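Local coordinates for protein aspartate aminotransferase, cytoplasmic (PDB 6JPK) that catalyses the pyridoxal 5'-phosphate-dependent transfer of the amino group between L-aspartate and 2-oxoglutarate, giving oxaloacetate and L-glutamate, at residues K31-S36 against N391-H396. The protein carries 1 engineered substitution. Sequence-based numbering, arbitrary orientation.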
loop_
_atom_site.group_PDB
_atom_site.type_symbol
_atom_site.label_atom_id
_atom_site.label_comp_id
_atom_site.label_asym_id
_atom_site.label_seq_id
_atom_site.Cartn_x
_atom_site.Cartn_y
_atom_site.Cartn_z
ATOM N N LYS A 31 -8.512 36.610 -5.789
ATOM C CA LYS A 31 -9.194 35.965 -6.907
ATOM C C LYS A 31 -8.468 34.726 -7.426
ATOM O O LYS A 31 -8.874 34.172 -8.458
ATOM C CB LYS A 31 -9.395 36.968 -8.045
ATOM C CG LYS A 31 -10.126 38.243 -7.593
ATOM C CD LYS A 31 -10.934 38.887 -8.724
ATOM C CE LYS A 31 -11.909 39.986 -8.211
ATOM N NZ LYS A 31 -13.092 39.557 -7.330
ATOM N N LYS A 32 -7.431 34.260 -6.736
ATOM C CA LYS A 32 -6.666 33.137 -7.262
ATOM C C LYS A 32 -7.510 31.864 -7.293
ATOM O O LYS A 32 -8.424 31.678 -6.489
ATOM C CB LYS A 32 -5.398 32.914 -6.442
ATOM C CG LYS A 32 -5.621 32.532 -4.978
ATOM C CD LYS A 32 -4.262 32.340 -4.294
ATOM C CE LYS A 32 -4.368 31.649 -2.936
ATOM N NZ LYS A 32 -3.027 31.631 -2.283
ATOM N N VAL A 33 -7.207 30.991 -8.256
ATOM C CA VAL A 33 -7.909 29.721 -8.435
ATOM C C VAL A 33 -6.869 28.633 -8.671
ATOM O O VAL A 33 -5.961 28.806 -9.492
ATOM C CB VAL A 33 -8.907 29.766 -9.614
ATOM C CG1 VAL A 33 -9.701 28.439 -9.728
ATOM C CG2 VAL A 33 -9.856 30.963 -9.490
ATOM N N ASN A 34 -6.994 27.514 -7.954
ATOM C CA ASN A 34 -6.144 26.346 -8.196
ATOM C C ASN A 34 -6.891 25.425 -9.148
ATOM O O ASN A 34 -7.849 24.751 -8.760
ATOM C CB ASN A 34 -5.786 25.624 -6.901
ATOM C CG ASN A 34 -4.748 24.527 -7.118
ATOM O OD1 ASN A 34 -4.509 24.099 -8.247
ATOM N ND2 ASN A 34 -4.127 24.075 -6.040
ATOM N N MET A 35 -6.463 25.395 -10.406
ATOM C CA MET A 35 -7.092 24.528 -11.391
ATOM C C MET A 35 -6.260 23.290 -11.680
ATOM O O MET A 35 -6.344 22.725 -12.768
ATOM C CB MET A 35 -7.382 25.299 -12.674
ATOM C CG MET A 35 -8.692 26.056 -12.593
ATOM S SD MET A 35 -8.512 27.638 -13.395
ATOM C CE MET A 35 -8.504 27.145 -15.109
ATOM N N SER A 36 -5.461 22.853 -10.720
ATOM C CA SER A 36 -4.678 21.639 -10.879
ATOM C C SER A 36 -5.056 20.572 -9.857
ATOM O O SER A 36 -4.393 19.530 -9.802
ATOM C CB SER A 36 -3.183 21.958 -10.780
ATOM O OG SER A 36 -2.868 22.364 -9.462
ATOM N N ASN A 391 -19.392 28.153 -9.444
ATOM C CA ASN A 391 -20.154 29.367 -9.734
ATOM C C ASN A 391 -19.434 30.642 -9.310
ATOM O O ASN A 391 -19.691 31.710 -9.872
ATOM C CB ASN A 391 -21.514 29.309 -9.036
ATOM C CG ASN A 391 -22.564 28.667 -9.889
ATOM O OD1 ASN A 391 -22.824 29.117 -11.002
ATOM N ND2 ASN A 391 -23.168 27.593 -9.384
ATOM N N SER A 392 -18.572 30.574 -8.306
ATOM C CA SER A 392 -17.910 31.788 -7.851
ATOM C C SER A 392 -16.722 32.201 -8.728
ATOM O O SER A 392 -16.264 33.343 -8.605
ATOM C CB SER A 392 -17.441 31.619 -6.398
ATOM O OG SER A 392 -16.256 30.840 -6.322
ATOM N N ASN A 393 -16.208 31.325 -9.598
ATOM C CA ASN A 393 -15.004 31.655 -10.356
ATOM C C ASN A 393 -15.051 31.354 -11.855
ATOM O O ASN A 393 -14.098 31.714 -12.560
ATOM C CB ASN A 393 -13.775 30.954 -9.741
ATOM C CG ASN A 393 -13.863 29.425 -9.770
ATOM O OD1 ASN A 393 -14.515 28.822 -10.637
ATOM N ND2 ASN A 393 -13.183 28.789 -8.816
ATOM N N VAL A 394 -16.115 30.735 -12.372
ATOM C CA VAL A 394 -16.072 30.270 -13.757
ATOM C C VAL A 394 -16.070 31.440 -14.741
ATOM O O VAL A 394 -15.452 31.358 -15.811
ATOM C CB VAL A 394 -17.220 29.274 -14.042
ATOM C CG1 VAL A 394 -18.588 29.926 -13.880
ATOM C CG2 VAL A 394 -17.072 28.673 -15.445
ATOM N N GLU A 395 -16.718 32.553 -14.396
ATOM C CA GLU A 395 -16.677 33.715 -15.278
ATOM C C GLU A 395 -15.304 34.385 -15.254
ATOM O O GLU A 395 -14.812 34.848 -16.288
ATOM C CB GLU A 395 -17.772 34.705 -14.881
ATOM C CG GLU A 395 -18.564 35.221 -16.063
ATOM C CD GLU A 395 -19.280 34.107 -16.820
ATOM O OE1 GLU A 395 -19.844 33.191 -16.172
ATOM O OE2 GLU A 395 -19.274 34.152 -18.069
ATOM N N HIS A 396 -14.682 34.463 -14.080
ATOM C CA HIS A 396 -13.299 34.918 -14.001
ATOM C C HIS A 396 -12.383 34.060 -14.879
ATOM O O HIS A 396 -11.528 34.591 -15.596
ATOM C CB HIS A 396 -12.856 34.904 -12.536
ATOM C CG HIS A 396 -11.416 35.280 -12.317
ATOM N ND1 HIS A 396 -10.945 36.562 -12.488
ATOM C CD2 HIS A 396 -10.354 34.541 -11.909
ATOM C CE1 HIS A 396 -9.653 36.598 -12.206
ATOM N NE2 HIS A 396 -9.270 35.381 -11.853
#
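Next to Val33, which faces residues 391-396, Asn34 OD1 is gripped by two donors of Ser36: Ser36 OG lies 2.7 Å from it, in the carbonyl plane on a lone pair, and the Ser36 backbone N lies 2.9 Å away, tilted 26° from that plane. The second bond closes an Asx turn at the end of strand 33-34, which pairs in parallel with strand 376-377 in this aminotransferase fold. Val33, its side chain directed away from that of Asn34, and Lys31 just before the strand pack on the residues that begin the C-terminal helix 394-407. Val33 is buried and meets both Asn393 and His396. With CG1 anti to the backbone N (chi1 -176°), it turns both methyls to Asn393: CG1 stands 3.6 Å from Asn393 ND2, and CG2 rests against Asn393 CB. Asn393 sits at the N-cap position, but its amide serves the preceding loop: ND2 donates to Gly388 O and OD1 accepts from Asn390 N. The His396 ring has Lys31 CB over one face, 4.1 Å from NE2, and Val33 CG2 obliquely placed. NE2 is hydrogen-bonded to Tyr374 O, which helps to set the ring's rotation; Lys31 O approaches NE2 to 3.6 Å, a contact only. An alanine in place of His396 would probably leave Tyr374 O without this donor and Lys31 CB without its packing surface. Beyond CB the lysine chain leads away, ending with Lys31 NZ 6.3 Å from His396 ND1.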